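Local coordinates for penaeus monodon metallodensovirus major capsid protein (Penaeus monodon metallodensovirus, PDB 6WH7) that builds the icosahedral shell of a shrimp densovirus, sixty copies assembling into a capsid that probably encloses a single-stranded DNA genome, at residues A[83-88]-A[124-129]; A[90-95]-A[232-237]; A[157-162]-A[218-223]. All blocks are in the same frame, centred on the assembly; numbering follows the deposited sequence.

Contact 1. Residues A[83-88]-A[124-129]; sequences IPWNVM and VGYTLS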
loop_
_atom_site.group_PDB
_atom_site.type_symbol
_atom_site.label_atom_id
_atom_site.label_comp_id
_atom_site.label_asym_id
_atom_site.label_seq_id
_atom_site.Cartn_x
_atom_site.Cartn_y
_atom_site.Cartn_z
ATOM N N ILE A 83 -3.647 60.138 78.947
ATOM C CA ILE A 83 -3.181 60.654 77.667
ATOM C C ILE A 83 -4.310 61.496 77.094
ATOM O O ILE A 83 -5.335 60.943 76.679
ATOM C CB ILE A 83 -2.794 59.525 76.703
ATOM C CG1 ILE A 83 -1.894 58.508 77.396
ATOM C CG2 ILE A 83 -2.093 60.083 75.496
ATOM C CD1 ILE A 83 -0.681 59.085 77.974
ATOM N N PRO A 84 -4.176 62.808 77.027
ATOM C CA PRO A 84 -5.255 63.653 76.504
ATOM C C PRO A 84 -5.317 63.585 74.984
ATOM O O PRO A 84 -5.349 64.605 74.299
ATOM C CB PRO A 84 -4.862 65.045 76.996
ATOM C CG PRO A 84 -3.404 64.999 77.031
ATOM C CD PRO A 84 -3.001 63.609 77.392
ATOM N N TRP A 85 -5.338 62.373 74.455
ATOM C CA TRP A 85 -5.209 62.171 73.026
ATOM C C TRP A 85 -6.536 62.343 72.321
ATOM O O TRP A 85 -6.593 62.224 71.098
ATOM C CB TRP A 85 -4.655 60.777 72.757
ATOM C CG TRP A 85 -5.688 59.713 72.821
ATOM C CD1 TRP A 85 -6.380 59.305 73.911
ATOM C CD2 TRP A 85 -6.070 58.845 71.755
ATOM N NE1 TRP A 85 -7.234 58.287 73.574
ATOM C CE2 TRP A 85 -7.047 57.979 72.254
ATOM C CE3 TRP A 85 -5.697 58.736 70.414
ATOM C CZ2 TRP A 85 -7.650 57.015 71.465
ATOM C CZ3 TRP A 85 -6.292 57.781 69.638
ATOM C CH2 TRP A 85 -7.262 56.932 70.162
ATOM N N ASN A 86 -7.605 62.580 73.067
ATOM C CA ASN A 86 -8.894 62.899 72.489
ATOM C C ASN A 86 -9.147 64.391 72.401
ATOM O O ASN A 86 -10.232 64.796 71.989
ATOM C CB ASN A 86 -10.020 62.200 73.253
ATOM C CG ASN A 86 -10.038 62.535 74.712
ATOM O OD1 ASN A 86 -9.051 62.998 75.268
ATOM N ND2 ASN A 86 -11.175 62.311 75.348
ATOM N N VAL A 87 -8.170 65.210 72.750
ATOM C CA VAL A 87 -8.298 66.656 72.724
ATOM C C VAL A 87 -7.644 67.170 71.450
ATOM O O VAL A 87 -6.532 66.756 71.110
ATOM C CB VAL A 87 -7.655 67.280 73.971
ATOM C CG1 VAL A 87 -7.811 68.776 73.965
ATOM C CG2 VAL A 87 -8.244 66.673 75.210
ATOM N N MET A 88 -8.338 68.057 70.736
ATOM C CA MET A 88 -7.755 68.671 69.548
ATOM C C MET A 88 -6.475 69.414 69.885
ATOM O O MET A 88 -5.498 69.357 69.137
ATOM C CB MET A 88 -8.757 69.622 68.898
ATOM C CG MET A 88 -9.913 68.965 68.201
ATOM S SD MET A 88 -9.415 68.044 66.750
ATOM C CE MET A 88 -8.893 69.384 65.694
ATOM N N VAL A 124 -6.308 61.278 63.246
ATOM C CA VAL A 124 -5.520 61.825 64.339
ATOM C C VAL A 124 -4.804 60.655 64.994
ATOM O O VAL A 124 -5.314 59.535 65.018
ATOM C CB VAL A 124 -6.412 62.594 65.339
ATOM C CG1 VAL A 124 -7.094 61.664 66.323
ATOM C CG2 VAL A 124 -5.662 63.666 65.998
ATOM N N GLY A 125 -3.604 60.895 65.492
ATOM C CA GLY A 125 -2.836 59.805 66.051
ATOM C C GLY A 125 -1.576 60.299 66.721
ATOM O O GLY A 125 -1.134 61.430 66.508
ATOM N N TYR A 126 -1.003 59.424 67.540
ATOM C CA TYR A 126 0.239 59.730 68.227
ATOM C C TYR A 126 1.072 58.466 68.345
ATOM O O TYR A 126 0.566 57.351 68.241
ATOM C CB TYR A 126 -0.011 60.338 69.606
ATOM C CG TYR A 126 -0.580 59.396 70.629
ATOM C CD1 TYR A 126 0.241 58.742 71.525
ATOM C CD2 TYR A 126 -1.936 59.151 70.695
ATOM C CE1 TYR A 126 -0.269 57.889 72.455
ATOM C CE2 TYR A 126 -2.449 58.292 71.625
ATOM C CZ TYR A 126 -1.612 57.667 72.503
ATOM O OH TYR A 126 -2.127 56.808 73.434
ATOM N N THR A 127 2.367 58.658 68.554
ATOM C CA THR A 127 3.311 57.559 68.669
ATOM C C THR A 127 4.137 57.735 69.928
ATOM O O THR A 127 4.699 58.805 70.158
ATOM C CB THR A 127 4.235 57.483 67.456
ATOM O OG1 THR A 127 3.461 57.271 66.274
ATOM C CG2 THR A 127 5.197 56.341 67.611
ATOM N N LEU A 128 4.189 56.693 70.743
ATOM C CA LEU A 128 5.092 56.611 71.879
ATOM C C LEU A 128 6.300 55.793 71.473
ATOM O O LEU A 128 6.153 54.681 70.965
ATOM C CB LEU A 128 4.398 55.980 73.079
ATOM C CG LEU A 128 3.829 56.935 74.112
ATOM C CD1 LEU A 128 2.931 57.933 73.482
ATOM C CD2 LEU A 128 3.062 56.129 75.125
ATOM N N SER A 129 7.485 56.339 71.688
ATOM C CA SER A 129 8.678 55.757 71.111
ATOM C C SER A 129 9.847 55.885 72.067
ATOM O O SER A 129 9.938 56.841 72.833
ATOM C CB SER A 129 9.018 56.436 69.791
ATOM O OG SER A 129 10.216 55.915 69.278
#

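Contact 2. Residues A[90-95]-A[232-237]; sequences FYCEYN and SDYGNA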
loop_
_atom_site.group_PDB
_atom_site.type_symbol
_atom_site.label_atom_id
_atom_site.label_comp_id
_atom_site.label_asym_id
_atom_site.label_seq_id
_atom_site.Cartn_x
_atom_site.Cartn_y
_atom_site.Cartn_z
ATOM N N PHE A 90 -4.220 68.763 71.781
ATOM C CA PHE A 90 -3.086 67.879 71.995
ATOM C C PHE A 90 -2.243 67.748 70.737
ATOM O O PHE A 90 -1.012 67.740 70.804
ATOM C CB PHE A 90 -3.621 66.527 72.462
ATOM C CG PHE A 90 -2.579 65.484 72.704
ATOM C CD1 PHE A 90 -1.794 65.522 73.834
ATOM C CD2 PHE A 90 -2.449 64.414 71.848
ATOM C CE1 PHE A 90 -0.864 64.550 74.067
ATOM C CE2 PHE A 90 -1.527 63.441 72.083
ATOM C CZ PHE A 90 -0.733 63.508 73.192
ATOM N N TYR A 91 -2.889 67.616 69.585
ATOM C CA TYR A 91 -2.200 67.343 68.333
ATOM C C TYR A 91 -1.690 68.585 67.616
ATOM O O TYR A 91 -0.561 68.599 67.122
ATOM C CB TYR A 91 -3.137 66.571 67.423
ATOM C CG TYR A 91 -3.524 65.259 68.006
ATOM C CD1 TYR A 91 -2.759 64.136 67.785
ATOM C CD2 TYR A 91 -4.642 65.143 68.805
ATOM C CE1 TYR A 91 -3.104 62.938 68.321
ATOM C CE2 TYR A 91 -4.993 63.948 69.343
ATOM C CZ TYR A 91 -4.222 62.845 69.097
ATOM O OH TYR A 91 -4.564 61.633 69.632
ATOM N N CYS A 92 -2.518 69.611 67.508
ATOM C CA CYS A 92 -2.223 70.764 66.673
ATOM C C CYS A 92 -1.678 71.949 67.448
ATOM O O CYS A 92 -1.474 73.014 66.866
ATOM C CB CYS A 92 -3.463 71.158 65.871
ATOM S SG CYS A 92 -4.969 71.182 66.798
ATOM N N GLU A 93 -1.440 71.790 68.738
ATOM C CA GLU A 93 -0.951 72.866 69.578
ATOM C C GLU A 93 0.108 72.301 70.502
ATOM O O GLU A 93 -0.106 71.259 71.125
ATOM C CB GLU A 93 -2.111 73.482 70.352
ATOM C CG GLU A 93 -1.755 74.542 71.316
ATOM C CD GLU A 93 -2.980 75.259 71.801
ATOM O OE1 GLU A 93 -4.070 74.950 71.285
ATOM O OE2 GLU A 93 -2.866 76.115 72.702
ATOM N N TYR A 94 1.251 72.966 70.583
ATOM C CA TYR A 94 2.429 72.373 71.201
ATOM C C TYR A 94 2.550 72.958 72.598
ATOM O O TYR A 94 3.095 74.044 72.781
ATOM C CB TYR A 94 3.653 72.676 70.346
ATOM C CG TYR A 94 4.932 71.988 70.737
ATOM C CD1 TYR A 94 5.129 70.653 70.445
ATOM C CD2 TYR A 94 5.965 72.682 71.340
ATOM C CE1 TYR A 94 6.291 70.019 70.771
ATOM C CE2 TYR A 94 7.138 72.053 71.671
ATOM C CZ TYR A 94 7.292 70.719 71.382
ATOM O OH TYR A 94 8.455 70.072 71.705
ATOM N N ASN A 95 2.122 72.197 73.592
ATOM C CA ASN A 95 2.128 72.648 74.976
ATOM C C ASN A 95 3.174 71.817 75.692
ATOM O O ASN A 95 2.913 70.681 76.088
ATOM C CB ASN A 95 0.754 72.479 75.608
ATOM C CG ASN A 95 -0.287 73.380 74.998
ATOM O OD1 ASN A 95 -1.332 72.921 74.551
ATOM N ND2 ASN A 95 -0.030 74.674 75.016
ATOM N N SER A 232 -14.419 77.255 62.219
ATOM C CA SER A 232 -13.842 78.043 63.295
ATOM C C SER A 232 -12.719 77.254 63.950
ATOM O O SER A 232 -12.401 76.134 63.548
ATOM C CB SER A 232 -14.909 78.430 64.322
ATOM O OG SER A 232 -14.343 79.177 65.381
ATOM N N ASP A 233 -12.110 77.848 64.972
ATOM C CA ASP A 233 -11.041 77.174 65.685
ATOM C C ASP A 233 -11.606 76.148 66.655
ATOM O O ASP A 233 -12.737 76.268 67.126
ATOM C CB ASP A 233 -10.155 78.172 66.428
ATOM C CG ASP A 233 -10.909 78.974 67.456
ATOM O OD1 ASP A 233 -12.156 78.896 67.497
ATOM O OD2 ASP A 233 -10.250 79.687 68.240
ATOM N N TYR A 234 -10.805 75.120 66.943
ATOM C CA TYR A 234 -11.275 74.067 67.834
ATOM C C TYR A 234 -11.485 74.594 69.246
ATOM O O TYR A 234 -12.518 74.319 69.861
ATOM C CB TYR A 234 -10.321 72.872 67.805
ATOM C CG TYR A 234 -8.898 73.183 68.170
ATOM C CD1 TYR A 234 -8.468 73.125 69.481
ATOM C CD2 TYR A 234 -7.982 73.512 67.201
ATOM C CE1 TYR A 234 -7.174 73.411 69.810
ATOM C CE2 TYR A 234 -6.692 73.806 67.520
ATOM C CZ TYR A 234 -6.286 73.745 68.822
ATOM O OH TYR A 234 -4.982 74.031 69.140
ATOM N N GLY A 235 -10.543 75.371 69.768
ATOM C CA GLY A 235 -10.797 76.078 71.005
ATOM C C GLY A 235 -11.037 75.190 72.206
ATOM O O GLY A 235 -12.131 75.213 72.771
ATOM N N ASN A 236 -10.045 74.377 72.561
ATOM C CA ASN A 236 -10.124 73.371 73.630
ATOM C C ASN A 236 -11.396 72.532 73.520
ATOM O O ASN A 236 -12.132 72.317 74.479
ATOM C CB ASN A 236 -9.927 73.980 75.036
ATOM C CG ASN A 236 -11.013 74.949 75.472
ATOM O OD1 ASN A 236 -12.195 74.754 75.234
ATOM N ND2 ASN A 236 -10.595 76.003 76.152
ATOM N N ALA A 237 -11.607 72.013 72.323
ATOM C CA ALA A 237 -12.605 71.004 72.039
ATOM C C ALA A 237 -11.940 69.642 71.956
ATOM O O ALA A 237 -10.774 69.525 71.576
ATOM C CB ALA A 237 -13.323 71.303 70.725
#

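Contact 3. Residues A[157-162]-A[218-223]; sequences MIHSID and LHFSHD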
loop_
_atom_site.group_PDB
_atom_site.type_symbol
_atom_site.label_atom_id
_atom_site.label_comp_id
_atom_site.label_asym_id
_atom_site.label_seq_id
_atom_site.Cartn_x
_atom_site.Cartn_y
_atom_site.Cartn_z
ATOM N N MET A 157 6.643 49.942 81.284
ATOM C CA MET A 157 5.571 50.902 81.466
ATOM C C MET A 157 4.333 50.357 80.780
ATOM O O MET A 157 4.410 49.842 79.664
ATOM C CB MET A 157 5.939 52.274 80.906
ATOM C CG MET A 157 4.861 53.314 81.110
ATOM S SD MET A 157 5.330 54.944 80.548
ATOM C CE MET A 157 5.280 54.694 78.787
ATOM N N ILE A 158 3.200 50.448 81.456
ATOM C CA ILE A 158 1.963 49.866 80.961
ATOM C C ILE A 158 1.204 50.937 80.197
ATOM O O ILE A 158 0.859 51.978 80.759
ATOM C CB ILE A 158 1.114 49.311 82.110
ATOM C CG1 ILE A 158 1.905 48.284 82.902
ATOM C CG2 ILE A 158 -0.125 48.659 81.565
ATOM C CD1 ILE A 158 1.239 47.863 84.161
ATOM N N HIS A 159 0.948 50.693 78.921
ATOM C CA HIS A 159 0.024 51.516 78.162
ATOM C C HIS A 159 -1.333 50.839 78.188
ATOM O O HIS A 159 -1.471 49.700 77.737
ATOM C CB HIS A 159 0.467 51.706 76.719
ATOM C CG HIS A 159 -0.405 52.653 75.964
ATOM N ND1 HIS A 159 -0.344 54.014 76.138
ATOM C CD2 HIS A 159 -1.440 52.429 75.125
ATOM C CE1 HIS A 159 -1.254 54.595 75.379
ATOM N NE2 HIS A 159 -1.936 53.654 74.758
ATOM N N SER A 160 -2.331 51.538 78.698
ATOM C CA SER A 160 -3.662 50.985 78.853
ATOM C C SER A 160 -4.628 51.726 77.949
ATOM O O SER A 160 -4.649 52.958 77.934
ATOM C CB SER A 160 -4.116 51.085 80.303
ATOM O OG SER A 160 -3.273 50.331 81.148
ATOM N N ILE A 161 -5.410 50.976 77.189
ATOM C CA ILE A 161 -6.522 51.511 76.421
ATOM C C ILE A 161 -7.795 51.035 77.091
ATOM O O ILE A 161 -7.977 49.832 77.297
ATOM C CB ILE A 161 -6.479 51.050 74.958
ATOM C CG1 ILE A 161 -5.228 51.570 74.267
ATOM C CG2 ILE A 161 -7.695 51.533 74.233
ATOM C CD1 ILE A 161 -5.047 51.010 72.905
ATOM N N ASP A 162 -8.681 51.959 77.425
ATOM C CA ASP A 162 -9.893 51.591 78.135
ATOM C C ASP A 162 -11.007 51.530 77.102
ATOM O O ASP A 162 -11.654 52.533 76.803
ATOM C CB ASP A 162 -10.180 52.616 79.222
ATOM C CG ASP A 162 -11.278 52.192 80.141
ATOM O OD1 ASP A 162 -11.743 51.043 80.020
ATOM O OD2 ASP A 162 -11.678 53.009 80.988
ATOM N N LEU A 218 4.898 52.589 70.048
ATOM C CA LEU A 218 3.469 52.371 70.213
ATOM C C LEU A 218 2.728 53.398 69.368
ATOM O O LEU A 218 2.770 54.592 69.662
ATOM C CB LEU A 218 3.078 52.490 71.680
ATOM C CG LEU A 218 3.704 51.505 72.653
ATOM C CD1 LEU A 218 3.270 51.846 74.050
ATOM C CD2 LEU A 218 3.320 50.096 72.298
ATOM N N HIS A 219 2.049 52.933 68.328
ATOM C CA HIS A 219 1.315 53.794 67.415
ATOM C C HIS A 219 -0.166 53.701 67.731
ATOM O O HIS A 219 -0.701 52.600 67.872
ATOM C CB HIS A 219 1.550 53.380 65.964
ATOM C CG HIS A 219 2.990 53.331 65.569
ATOM N ND1 HIS A 219 3.744 54.462 65.347
ATOM C CD2 HIS A 219 3.820 52.280 65.364
ATOM C CE1 HIS A 219 4.973 54.111 65.011
ATOM N NE2 HIS A 219 5.046 52.792 65.020
ATOM N N PHE A 220 -0.829 54.846 67.830
ATOM C CA PHE A 220 -2.265 54.869 68.063
ATOM C C PHE A 220 -2.877 55.909 67.150
ATOM O O PHE A 220 -2.469 57.068 67.183
ATOM C CB PHE A 220 -2.573 55.168 69.525
ATOM C CG PHE A 220 -1.936 54.203 70.456
ATOM C CD1 PHE A 220 -2.495 52.968 70.674
ATOM C CD2 PHE A 220 -0.754 54.514 71.077
ATOM C CE1 PHE A 220 -1.896 52.079 71.501
ATOM C CE2 PHE A 220 -0.158 53.627 71.907
ATOM C CZ PHE A 220 -0.723 52.404 72.111
ATOM N N SER A 221 -3.834 55.495 66.333
ATOM C CA SER A 221 -4.481 56.376 65.382
ATOM C C SER A 221 -5.982 56.332 65.586
ATOM O O SER A 221 -6.534 55.362 66.104
ATOM C CB SER A 221 -4.161 55.994 63.938
ATOM O OG SER A 221 -2.789 56.175 63.658
ATOM N N HIS A 222 -6.639 57.404 65.169
ATOM C CA HIS A 222 -8.090 57.448 65.134
ATOM C C HIS A 222 -8.510 58.135 63.852
ATOM O O HIS A 222 -8.132 59.283 63.613
ATOM C CB HIS A 222 -8.643 58.192 66.340
ATOM C CG HIS A 222 -10.134 58.193 66.419
ATOM N ND1 HIS A 222 -10.868 57.045 66.602
ATOM C CD2 HIS A 222 -11.028 59.204 66.349
ATOM C CE1 HIS A 222 -12.152 57.350 66.637
ATOM N NE2 HIS A 222 -12.275 58.653 66.486
ATOM N N ASP A 223 -9.292 57.444 63.039
ATOM C CA ASP A 223 -9.850 58.033 61.837
ATOM C C ASP A 223 -11.151 58.740 62.162
ATOM O O ASP A 223 -11.952 58.259 62.964
ATOM C CB ASP A 223 -10.098 56.973 60.769
ATOM C CG ASP A 223 -8.829 56.480 60.132
ATOM O OD1 ASP A 223 -7.787 57.139 60.293
ATOM O OD2 ASP A 223 -8.873 55.433 59.456
#

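Contact 1. Residues A[83-88]-A[124-129]
The phenol oxygen of Tyr126 is hydrogen-bonded to ND1 of His271 and rests against the side chain of Ile83, whose CG2 methyl lies 3.9 Å from Tyr126 OH. That bond ties the end of a long side chain to the strand facing it; no hydrogen bond links 83-88 directly to 124-129, which meet through carbon contacts and the Ile83 methyl beside the hydroxyl. Tyr126 rises from its strand with CG placed between the backbone N and the carbonyl carbon (chi1 70°), which brings the ring's CE2 edge to Trp85 and its hydroxyl end to Ile83. Trp85 CE3 lies near the plane of the phenol ring, at the edge, 3.5 Å from Tyr126 CE2. Trp85 CB approaches the same Tyr126 CE2, so both the root and the six-membered part of the indole bear on one ring carbon. The two side chains cross at about a right angle, and the five-membered ring of Trp85 is inclined 66° to the phenol, an oblique pairing with centroids 5.5 Å apart. Ile83 arrives from another direction, its CG2 meeting CZ as well as the hydroxyl. The indole is held by two further contacts: NE1 bonds to the carbonyl oxygen of Ala269, and the ring stacks on His271. The backbone carrying Trp85 bends through an inverse gamma turn centred on Pro84 and a type I turn closed by Val87 N to Pro84 O at 3.3 Å. This is the interior of the jelly roll expected of a parvoviral capsid protein. Strand 79-83 pairs with 270-274 in one sheet, strand 118-135 lies in the other beside 287-302 and 218-222, and Trp85 sits where the chain leaves the first sheet for helix 88-92, whose Tyr91 packs on Tyr126.

Contact 2. Residues A[90-95]-A[232-237]
Tyr234 OH donates a hydrogen bond to Glu93 OE1, at 2.5 Å. The acceptor oxygen is met on its anti side, 17° out of the carboxylate plane, and the carboxylate is turned 55° from the phenol ring. Cys92, the preceding residue, sits against the same ring: its SG is 3.9 Å from the Tyr234 ring centroid and lies 39° off the ring normal, an oblique sulfur-aromatic contact. Glu93 reaches the hydroxyl as an extended chain, while Cys92 directs its sulfur to the ring from the short, weakly bonded helix around 90-92. Further out, Arg89 forms a salt bridge with Glu93 OE2, and His106 adds a weak hydrogen bond to Tyr234 OH. Tyr110 meets the tyrosine twice, its hydroxyl bonding to Tyr234 N and its ring meeting the Tyr234 ring edge-to-face. The long loop after strand 229-230 is thereby fastened to this helical segment. With one carboxylate oxygen taken by a phenol and the other by a guanidinium, the buried Glu93 is probably ionised, with Arg89 probably offsetting its charge.

Contact 3. Residues A[157-162]-A[218-223]
An aromatic contact between facing sheets, this one joins strand 157-162 to strand 218-222 across the interior of the jelly roll. The strands run nearly parallel, their N-to-C directions 17° apart, but at 10.7 Å between axes they are no sheet neighbours, and side chains alone bridge the gap. His159 and Phe220 reach toward each other from opposite directions and overlap as an offset stack, with ring centroids 4.2 Å apart and planes inclined by 25°. Each ring covers part of one face of the other. NE2 of His159 lies above the phenyl, displaced toward its rim, while CE2 of Phe220 lies similarly over the imidazole. On the histidine side, the side chain points inward, and CG trans to the backbone N (chi1 -175°) turns the imidazole toward Phe220. Ile161, two residues on and so on the same side of its strand, adds its CD1 methyl 3.6 Å from Phe220 CE1, crossing the phenylalanine at a slant. Leu218 reaches across nearer the 157-162 backbone, its CD1 3.9 Å from His159 CB. Alternation along both strands therefore gives each sheet an inward pair, His159 with Ile161 and Leu218 with Phe220. His271 of strand 270-274 meets both stacked rings edge-to-face, and Tyr126 of strand 118-135 touches each of them. Backbone bonds from 157-162 run to 207-211 on one flank and to 270-274 on the other. No hydrogen bond crosses between the two segments, so the attraction is that of stacked ring faces and aliphatic packing. Such a buried, largely aromatic setting may favour a neutral imidazole.

All three contacts are buried; contacts 1 and 3 share the interior of the sandwich, their centres 8 Å apart, and contact 2 lies beside it. Strands 118-135 and 218-222 are sheet neighbours, joined by a probable hydrogen bond of Leu128 O to Leu218 N at 2.6 Å, and contacts 1 and 3 both span from that sheet to the facing one. Contact 2 lies about 20 Å from contact 3, between centres, where loop meets the short helix. It touches contact 1 through Trp85 O and Tyr91 OH. Rings and methyls dominate across the segments of contacts 1 and 3, whereas contact 2 has a hydrogen bond between its own segments.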